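Long-range contacts in catechol 2,3-dioxygenase (Rhodococcus sp., PDB 2WL9), which probably cleaves the ring of catechols next to their paired hydroxyls, inserting dioxygen at a single bound iron, as other type I extradiol dioxygenases do: residues C[5-10]-C[63-68]; C[98-103]-C[115-120]. All blocks are in the same frame, centred on the assembly; numbering follows the deposited sequence.

Interaction 1: residues C[5-10]-C[63-68]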
# COMPACT_ATOMS: atom_id res chain seq x y z
N THR C 5 -17.36 -22.05 -12.54
CA THR C 5 -16.39 -21.17 -11.89
C THR C 5 -14.93 -21.66 -12.00
O THR C 5 -14.00 -20.86 -11.80
CB THR C 5 -16.73 -20.99 -10.41
OG1 THR C 5 -16.73 -22.27 -9.77
CG2 THR C 5 -18.11 -20.34 -10.23
N GLU C 6 -14.74 -22.95 -12.29
CA GLU C 6 -13.40 -23.55 -12.46
C GLU C 6 -13.48 -25.00 -12.95
O GLU C 6 -14.50 -25.67 -12.80
CB GLU C 6 -12.61 -23.55 -11.14
CG GLU C 6 -13.32 -24.27 -9.97
CD GLU C 6 -12.47 -24.36 -8.71
OE1 GLU C 6 -11.49 -25.12 -8.70
OE2 GLU C 6 -12.80 -23.68 -7.72
N LEU C 7 -12.37 -25.46 -13.53
CA LEU C 7 -12.19 -26.88 -13.80
C LEU C 7 -11.80 -27.56 -12.47
O LEU C 7 -10.66 -27.44 -12.03
CB LEU C 7 -11.09 -27.07 -14.83
CG LEU C 7 -10.80 -28.48 -15.32
CD1 LEU C 7 -12.00 -29.09 -16.02
CD2 LEU C 7 -9.59 -28.45 -16.25
N GLY C 8 -12.75 -28.24 -11.85
CA GLY C 8 -12.58 -28.75 -10.50
C GLY C 8 -11.78 -30.04 -10.42
O GLY C 8 -10.86 -30.16 -9.60
N TYR C 9 -12.15 -31.01 -11.25
CA TYR C 9 -11.49 -32.32 -11.25
C TYR C 9 -11.50 -33.00 -12.61
O TYR C 9 -12.20 -32.59 -13.53
CB TYR C 9 -12.10 -33.26 -10.18
CG TYR C 9 -13.58 -33.58 -10.33
CD1 TYR C 9 -14.51 -33.07 -9.43
CD2 TYR C 9 -14.04 -34.42 -11.36
CE1 TYR C 9 -15.86 -33.37 -9.54
CE2 TYR C 9 -15.41 -34.71 -11.49
CZ TYR C 9 -16.31 -34.19 -10.57
OH TYR C 9 -17.65 -34.47 -10.68
N LEU C 10 -10.67 -34.04 -12.72
CA LEU C 10 -10.66 -34.94 -13.86
C LEU C 10 -10.68 -36.37 -13.36
O LEU C 10 -9.99 -36.71 -12.40
CB LEU C 10 -9.40 -34.74 -14.71
CG LEU C 10 -9.18 -33.45 -15.48
CD1 LEU C 10 -7.77 -33.43 -16.04
CD2 LEU C 10 -10.21 -33.31 -16.61
N ALA C 63 -11.69 -40.06 -18.47
CA ALA C 63 -12.96 -40.69 -18.10
C ALA C 63 -14.10 -39.67 -17.93
O ALA C 63 -15.22 -39.90 -18.40
CB ALA C 63 -12.80 -41.54 -16.83
N TYR C 64 -13.81 -38.55 -17.25
CA TYR C 64 -14.78 -37.46 -17.08
C TYR C 64 -14.15 -36.13 -16.69
O TYR C 64 -13.07 -36.08 -16.09
CB TYR C 64 -15.89 -37.84 -16.09
CG TYR C 64 -15.42 -38.43 -14.78
CD1 TYR C 64 -15.02 -37.62 -13.71
CD2 TYR C 64 -15.38 -39.81 -14.60
CE1 TYR C 64 -14.59 -38.17 -12.51
CE2 TYR C 64 -14.96 -40.38 -13.42
CZ TYR C 64 -14.57 -39.56 -12.38
OH TYR C 64 -14.15 -40.16 -11.22
N ILE C 65 -14.84 -35.04 -17.04
CA ILE C 65 -14.41 -33.68 -16.72
C ILE C 65 -15.38 -33.04 -15.73
O ILE C 65 -16.57 -32.94 -16.00
CB ILE C 65 -14.36 -32.82 -17.99
CG1 ILE C 65 -13.37 -33.41 -19.01
CG2 ILE C 65 -13.98 -31.37 -17.66
CD1 ILE C 65 -13.68 -33.01 -20.46
N GLY C 66 -14.88 -32.59 -14.58
CA GLY C 66 -15.75 -31.95 -13.59
C GLY C 66 -15.61 -30.44 -13.54
O GLY C 66 -14.53 -29.94 -13.21
N TRP C 67 -16.68 -29.72 -13.86
CA TRP C 67 -16.72 -28.25 -13.77
C TRP C 67 -17.48 -27.80 -12.54
O TRP C 67 -18.60 -28.25 -12.30
CB TRP C 67 -17.39 -27.64 -15.00
CG TRP C 67 -16.72 -27.97 -16.29
CD1 TRP C 67 -17.06 -28.96 -17.16
CD2 TRP C 67 -15.59 -27.31 -16.85
NE1 TRP C 67 -16.20 -28.97 -18.23
CE2 TRP C 67 -15.28 -27.96 -18.07
CE3 TRP C 67 -14.79 -26.23 -16.44
CZ2 TRP C 67 -14.23 -27.56 -18.89
CZ3 TRP C 67 -13.73 -25.84 -17.26
CH2 TRP C 67 -13.46 -26.51 -18.46
N ARG C 68 -16.90 -26.87 -11.79
CA ARG C 68 -17.50 -26.41 -10.54
C ARG C 68 -18.44 -25.21 -10.70
O ARG C 68 -18.18 -24.30 -11.49
CB ARG C 68 -16.39 -26.05 -9.54
CG ARG C 68 -16.87 -25.79 -8.12
CD ARG C 68 -15.76 -25.11 -7.32
NE ARG C 68 -16.06 -25.07 -5.89
CZ ARG C 68 -15.27 -24.51 -4.98
NH1 ARG C 68 -14.14 -23.92 -5.35
NH2 ARG C 68 -15.62 -24.53 -3.69

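Interaction 2: residues C[98-103]-C[115-120]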
# COMPACT_ATOMS: atom_id res chain seq x y z
N ALA C 98 -21.64 -38.44 -3.56
CA ALA C 98 -20.67 -38.99 -2.61
C ALA C 98 -19.49 -39.67 -3.29
O ALA C 98 -18.35 -39.56 -2.83
CB ALA C 98 -21.36 -39.94 -1.63
N GLU C 99 -19.75 -40.39 -4.38
CA GLU C 99 -18.70 -41.05 -5.14
C GLU C 99 -17.63 -40.05 -5.63
O GLU C 99 -16.43 -40.25 -5.41
CB GLU C 99 -19.29 -41.83 -6.32
CG GLU C 99 -18.35 -42.87 -6.88
CD GLU C 99 -18.78 -43.40 -8.24
OE1 GLU C 99 -19.83 -42.97 -8.77
OE2 GLU C 99 -18.05 -44.26 -8.77
N ARG C 100 -18.09 -38.99 -6.28
CA ARG C 100 -17.22 -37.92 -6.78
C ARG C 100 -16.65 -37.03 -5.67
O ARG C 100 -15.82 -36.15 -5.93
CB ARG C 100 -17.99 -37.05 -7.79
CG ARG C 100 -18.45 -37.79 -9.05
CD ARG C 100 -17.29 -38.18 -9.97
NE ARG C 100 -17.81 -38.66 -11.25
CZ ARG C 100 -17.92 -39.94 -11.60
NH1 ARG C 100 -17.51 -40.91 -10.79
NH2 ARG C 100 -18.43 -40.25 -12.78
N ARG C 101 -17.08 -37.28 -4.43
CA ARG C 101 -16.76 -36.44 -3.24
C ARG C 101 -17.24 -35.00 -3.40
O ARG C 101 -16.48 -34.04 -3.18
CB ARG C 101 -15.27 -36.48 -2.86
CG ARG C 101 -14.60 -37.83 -2.90
CD ARG C 101 -15.29 -38.84 -1.98
NE ARG C 101 -14.53 -40.08 -1.97
CZ ARG C 101 -13.53 -40.33 -1.14
NH1 ARG C 101 -13.18 -39.44 -0.22
NH2 ARG C 101 -12.88 -41.49 -1.22
N VAL C 102 -18.51 -34.85 -3.78
CA VAL C 102 -19.15 -33.55 -3.95
C VAL C 102 -20.53 -33.57 -3.29
O VAL C 102 -21.01 -34.63 -2.87
CB VAL C 102 -19.28 -33.14 -5.45
CG1 VAL C 102 -17.92 -33.02 -6.11
CG2 VAL C 102 -20.20 -34.11 -6.23
N LEU C 103 -21.16 -32.40 -3.21
CA LEU C 103 -22.49 -32.32 -2.61
C LEU C 103 -23.63 -32.53 -3.59
O LEU C 103 -24.66 -33.10 -3.23
CB LEU C 103 -22.67 -30.98 -1.90
CG LEU C 103 -21.86 -30.71 -0.64
CD1 LEU C 103 -22.22 -29.32 -0.15
CD2 LEU C 103 -22.12 -31.76 0.45
N PRO C 115 -17.44 -37.09 -21.61
CA PRO C 115 -18.28 -37.03 -20.42
C PRO C 115 -17.98 -35.80 -19.58
O PRO C 115 -16.84 -35.56 -19.19
CB PRO C 115 -17.91 -38.31 -19.66
CG PRO C 115 -17.49 -39.25 -20.74
CD PRO C 115 -16.72 -38.37 -21.70
N THR C 116 -19.03 -35.04 -19.30
CA THR C 116 -18.91 -33.73 -18.67
C THR C 116 -19.77 -33.69 -17.42
O THR C 116 -20.93 -34.06 -17.46
CB THR C 116 -19.34 -32.65 -19.67
OG1 THR C 116 -18.49 -32.71 -20.82
CG2 THR C 116 -19.26 -31.25 -19.04
N GLU C 117 -19.19 -33.24 -16.31
CA GLU C 117 -19.93 -33.15 -15.05
C GLU C 117 -19.94 -31.74 -14.51
O GLU C 117 -18.95 -31.01 -14.66
CB GLU C 117 -19.37 -34.13 -14.02
CG GLU C 117 -19.11 -35.52 -14.59
CD GLU C 117 -18.86 -36.58 -13.52
OE1 GLU C 117 -18.47 -36.22 -12.39
OE2 GLU C 117 -19.06 -37.78 -13.82
N ILE C 118 -21.06 -31.34 -13.91
CA ILE C 118 -21.16 -30.02 -13.26
C ILE C 118 -21.60 -30.21 -11.80
O ILE C 118 -22.62 -30.85 -11.52
CB ILE C 118 -22.10 -29.06 -14.02
CG1 ILE C 118 -21.73 -29.01 -15.51
CG2 ILE C 118 -21.98 -27.65 -13.44
CD1 ILE C 118 -22.91 -28.73 -16.41
N PHE C 119 -20.82 -29.64 -10.88
CA PHE C 119 -20.96 -29.97 -9.47
C PHE C 119 -20.72 -28.76 -8.58
O PHE C 119 -20.14 -27.76 -9.02
CB PHE C 119 -19.93 -31.05 -9.10
CG PHE C 119 -18.52 -30.52 -8.96
CD1 PHE C 119 -18.02 -30.16 -7.71
CD2 PHE C 119 -17.70 -30.39 -10.08
CE1 PHE C 119 -16.70 -29.68 -7.57
CE2 PHE C 119 -16.38 -29.91 -9.96
CZ PHE C 119 -15.88 -29.55 -8.70
N TYR C 120 -21.15 -28.88 -7.33
CA TYR C 120 -20.81 -27.92 -6.27
C TYR C 120 -20.43 -28.66 -4.99
O TYR C 120 -20.79 -29.83 -4.81
CB TYR C 120 -22.00 -26.96 -5.98
CG TYR C 120 -23.15 -27.60 -5.23
CD1 TYR C 120 -23.18 -27.60 -3.83
CD2 TYR C 120 -24.19 -28.23 -5.91
CE1 TYR C 120 -24.21 -28.21 -3.13
CE2 TYR C 120 -25.24 -28.84 -5.22
CZ TYR C 120 -25.24 -28.82 -3.83
OH TYR C 120 -26.26 -29.42 -3.15

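Interaction 1: residues C[5-10]-C[63-68]
R68 on strand 61-68 reaches E6 on the antiparallel neighbour 6-14; these two residues and G66 have the most surface buried by the contact. The R68 chain leaves fully extended, CG anti to the backbone N (chi1 -170°), and runs past the E6 carboxylate until NH1 lies 2.7 Å from E6 OE2. This salt bridge lies in the guanidinium plane but meets the oxygen from above the carboxylate plane; the two planes stand 66° apart. E6 OE1 turns to R51, and R68 NH2 bonds to the backbone of Q275 of the second subunit, so both charged groups are held twice.

G66 faces both G8 and Y9 in a classic beta bulge. Its carbonyl O accepts G8 N at 2.8 Å and, more loosely, Y9 N at 3.3 Å, while G66 N returns a bond to Y9 O. Without a side chain, G66 lets the Y9 ring lie over it, CA 3.8 Å from the ring centroid in a CH-pi contact. On the other face of the sheet, L7 CD1 sits squarely above the six-membered ring of W67, 3.7 Å from its centroid, and presses tightly on I65 CG2.

Strand 61-68 lies between strands 6-14 and 115-120; strand 149-152 and helix 157-167 cover the L7, I65 and W67 face, while Y9 stacks on F119.

Interaction 2: residues C[98-103]-C[115-120]
R100 bends at chi2 (-70°), which turns its guanidinium toward strand 115-120, and E117 meets it with a chain extended beyond CG (chi2 -166°). The groups join side-on: R100 NE lies 2.8 Å from E117 OE1, and R100 NH2 lies 2.8 Å from E117 OE2. Both oxygens use their syn lone pairs, and the guanidinium and carboxylate planes are only 9° apart, the geometry of a bidentate salt bridge. A weak third bond runs from NE to OE2. A Schellman motif with R101 at positive phi follows, and the chain then runs toward the end of the strand.

There V102 CG1 comes within 3.3 Å of F119 CD1, the two side chains crossing at about a right angle. L103 N donates to Y120 O at 3.0 Å, in the carbonyl plane, and L103 CB touches Y120 CE1 at 3.4 Å, with the L103 backbone over one face of the tyrosine ring.

E117 OE1 also accepts a hydrogen bond from Y9, and Y64 makes a cation-pi contact with R100. Two R100 nitrogens and the Y9 hydroxyl thus grip a buried carboxylate, which would be expected to favour its charged form, and the paired bonds restrict rotation of both flat groups where helix meets sheet.

Interaction 1 is a buried pairing of strands inside the sheet, whereas interaction 2 is only partly buried and fastens the end of helix 94-100 and the turn after it to that sheet. Strands 61-68 and 115-120 are neighbours, joined by the bond between E117 N and I65 O, so both contacts share one framework within the VOC domain. Each has an ion pair: in interaction 1 it is single-pronged, its planes steeply inclined, and adds to several strand-to-strand backbone bonds; in interaction 2 it is two-pronged and nearly coplanar, with one backbone bond beside it. Y9 and Y64 of interaction 1 reach the E117-R100 pair, and both contacts touch the second subunit.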